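Local coordinates for conserved hypothetical protein (Staphylococcus aureus subsp. aureus, PDB 1TSJ) that is of unknown function but belongs to the glyoxalase clan, in a family named after 3-demethylubiquinone-9 3-methyltransferases, at residues I99-K103 / T104-P108. Sequence-based numbering, arbitrary orientation.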
ATOM      1  N   ILE A  99      12.316   9.266  -5.871  1.00 30.86           N
ATOM      2  CA  ILE A  99      11.867   9.263  -4.533  1.00 29.07           C
ATOM      3  C   ILE A  99      10.625  10.077  -4.467  1.00 29.47           C
ATOM      4  O   ILE A  99      10.687  11.243  -4.640  1.00 29.67           O
ATOM      5  CB  ILE A  99      12.926   9.770  -3.705  1.00 27.77           C
ATOM      6  CG1 ILE A  99      14.065   8.751  -3.630  1.00 28.46           C
ATOM      7  CG2 ILE A  99      12.470   9.924  -2.332  1.00 28.62           C
ATOM      8  CD1 ILE A  99      15.365   9.398  -4.113  1.00 32.82           C
ATOM      9  N   LEU A 100       9.479   9.436  -4.261  1.00 30.48           N
ATOM     10  CA  LEU A 100       8.201  10.109  -4.130  1.00 32.60           C
ATOM     11  C   LEU A 100       8.019  10.647  -2.685  1.00 34.48           C
ATOM     12  O   LEU A 100       7.423  11.679  -2.422  1.00 33.39           O
ATOM     13  CB  LEU A 100       7.050   9.183  -4.562  1.00 33.23           C
ATOM     14  CG  LEU A 100       7.356   8.352  -5.855  1.00 35.56           C
ATOM     15  CD1 LEU A 100       6.296   7.390  -6.352  1.00 35.53           C
ATOM     16  CD2 LEU A 100       7.850   9.157  -7.131  1.00 36.08           C
HETATM   17  N   MSE A 101       8.578   9.911  -1.758  1.00 37.56           N
HETATM   18  CA  MSE A 101       8.725  10.309  -0.421  1.00 41.97           C
HETATM   19  C   MSE A 101       9.853   9.565   0.239  1.00 38.46           C
HETATM   20  O   MSE A 101       9.967   8.328   0.109  1.00 37.23           O
HETATM   21  CB  MSE A 101       7.493   9.949   0.291  1.00 42.86           C
HETATM   22  CG  MSE A 101       7.624  10.204   1.763  1.00 49.10           C
HETATM   23 SE   MSE A 101       5.897   9.590   2.470  1.00 60.30          SE
HETATM   24  CE  MSE A 101       4.449  10.464   0.915  1.00 60.87           C
ATOM     25  N   PRO A 102      10.718  10.306   0.926  1.00 37.66           N
ATOM     26  CA  PRO A 102      11.945   9.688   1.515  1.00 36.64           C
ATOM     27  C   PRO A 102      11.676   9.196   2.860  1.00 35.34           C
ATOM     28  O   PRO A 102      10.575   9.306   3.282  1.00 31.57           O
ATOM     29  CB  PRO A 102      12.930  10.793   1.587  1.00 36.59           C
ATOM     30  CG  PRO A 102      11.976  12.016   1.955  1.00 39.26           C
ATOM     31  CD  PRO A 102      10.631  11.768   1.164  1.00 37.96           C
ATOM     32  N   LYS A 103      12.702   8.588   3.460  1.00 36.36           N
ATOM     33  CA  LYS A 103      12.535   7.846   4.677  1.00 37.72           C
ATOM     34  C   LYS A 103      12.061   8.848   5.743  1.00 38.86           C
ATOM     35  O   LYS A 103      12.715   9.893   5.962  1.00 39.67           O
ATOM     36  CB  LYS A 103      13.815   7.093   5.114  1.00 38.02           C
ATOM     37  CG  LYS A 103      14.190   5.792   4.373  1.00 38.11           C
ATOM     38  CD  LYS A 103      15.712   5.666   3.992  1.00 39.08           C
ATOM     39  CE  LYS A 103      16.446   6.989   3.475  1.00 39.64           C
ATOM     40  NZ  LYS A 103      18.027   6.892   3.653  1.00 40.86           N
ATOM     41  N   THR A 104      10.922   8.531   6.360  1.00 38.92           N
ATOM     42  CA  THR A 104      10.148   9.487   7.097  1.00 39.63           C
ATOM     43  C   THR A 104       9.419   8.760   8.188  1.00 40.40           C
ATOM     44  O   THR A 104       8.850   7.692   8.002  1.00 38.16           O
ATOM     45  CB  THR A 104       9.092  10.133   6.237  1.00 40.28           C
ATOM     46  OG1 THR A 104       9.655  10.775   5.108  1.00 43.93           O
ATOM     47  CG2 THR A 104       8.545  11.328   6.898  1.00 43.47           C
ATOM     48  N   ASN A 105       9.471   9.351   9.358  1.00 43.02           N
ATOM     49  CA  ASN A 105       8.838   8.759  10.511  1.00 46.30           C
ATOM     50  C   ASN A 105       7.395   9.214  10.500  1.00 46.33           C
ATOM     51  O   ASN A 105       7.065  10.391  10.604  1.00 44.53           O
ATOM     52  CB  ASN A 105       9.588   9.181  11.794  1.00 48.02           C
ATOM     53  CG  ASN A 105       8.933   8.661  13.108  1.00 51.54           C
ATOM     54  OD1 ASN A 105       9.334   9.121  14.171  1.00 57.65           O
ATOM     55  ND2 ASN A 105       8.007   7.698  13.051  1.00 55.11           N
HETATM   56  N   MSE A 106       6.537   8.262  10.334  1.00 47.80           N
HETATM   57  CA  MSE A 106       5.269   8.638   9.931  1.00 52.58           C
HETATM   58  C   MSE A 106       4.299   7.780  10.604  1.00 50.07           C
HETATM   59  O   MSE A 106       4.021   6.725  10.079  1.00 50.56           O
HETATM   60  CB  MSE A 106       5.109   8.479   8.433  1.00 53.21           C
HETATM   61  CG  MSE A 106       3.691   8.692   8.104  1.00 57.52           C
HETATM   62 SE   MSE A 106       3.458   8.937   6.188  1.00 65.10          SE
HETATM   63  CE  MSE A 106       2.087   7.048   5.437  1.00 61.06           C
ATOM     64  N   PRO A 107       3.757   8.209  11.746  1.00 49.05           N
ATOM     65  CA  PRO A 107       2.803   7.387  12.424  1.00 48.34           C
ATOM     66  C   PRO A 107       1.633   7.068  11.451  1.00 47.01           C
ATOM     67  O   PRO A 107       1.389   7.883  10.495  1.00 46.44           O
ATOM     68  CB  PRO A 107       2.430   8.239  13.652  1.00 48.70           C
ATOM     69  CG  PRO A 107       3.738   8.942  13.935  1.00 48.75           C
ATOM     70  CD  PRO A 107       3.981   9.442  12.523  1.00 49.05           C
ATOM     71  N   PRO A 108       1.014   5.868  11.638  1.00 45.74           N
ATOM     72  CA  PRO A 108       1.514   4.679  12.512  1.00 44.50           C
ATOM     73  C   PRO A 108       2.760   3.768  12.115  1.00 43.41           C
ATOM     74  O   PRO A 108       2.877   2.554  12.547  1.00 44.59           O
ATOM     75  CB  PRO A 108       0.345   3.760  12.415  1.00 44.71           C
ATOM     76  CG  PRO A 108       0.051   3.812  10.880  1.00 45.42           C
ATOM     77  CD  PRO A 108       0.046   5.389  10.635  1.00 46.17           C
TER
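An edge strand of the mixed sheet, broken by a classic beta bulge at L100 and M101, and the corner after it bring together the side chains of M101, P102, T104 and M106. Both bulge residues face W114 and make backbone hydrogen bonds with it. Beyond the bulge the chain turns again at K103, and a separate short strand, 104-106, follows; like 98-102, it pairs antiparallel with strand 109-116. Across this corner the hydroxyl of T104 reaches back two residues, its OG1 donating a hydrogen bond to P102 O at 2.5 Å. The approach is from above the carbonyl plane, 45° out of it, with a C=O...OG1 angle of 131°. T104 holds OG1 beside its own backbone N (chi1 -58°), which turns the hydroxyl back along the chain while CG2 takes the position anti to N. The same oxygen lies 4.1 Å from P102 CG, at the proline ring, and 4.0 Å from M101 CG, where the two side chains cross at about a right angle. M101 and M106, both selenomethionines, turn their side chains toward each other, and M101 SE meets M106 SE at 4.5 Å, a loose apolar contact. Strand 76-79, helix 83-94 and strands 98-102, 109-116 and 122-127 follow the beta-alpha-beta-beta-beta order of the glyoxalase clan, with 104-106 in the connection between two of them. M101 also packs on F112 and W114, whereas the CB of K103 points away from the strand that follows; its side chain touches F90, with NZ in a long, weak ion pair with E87.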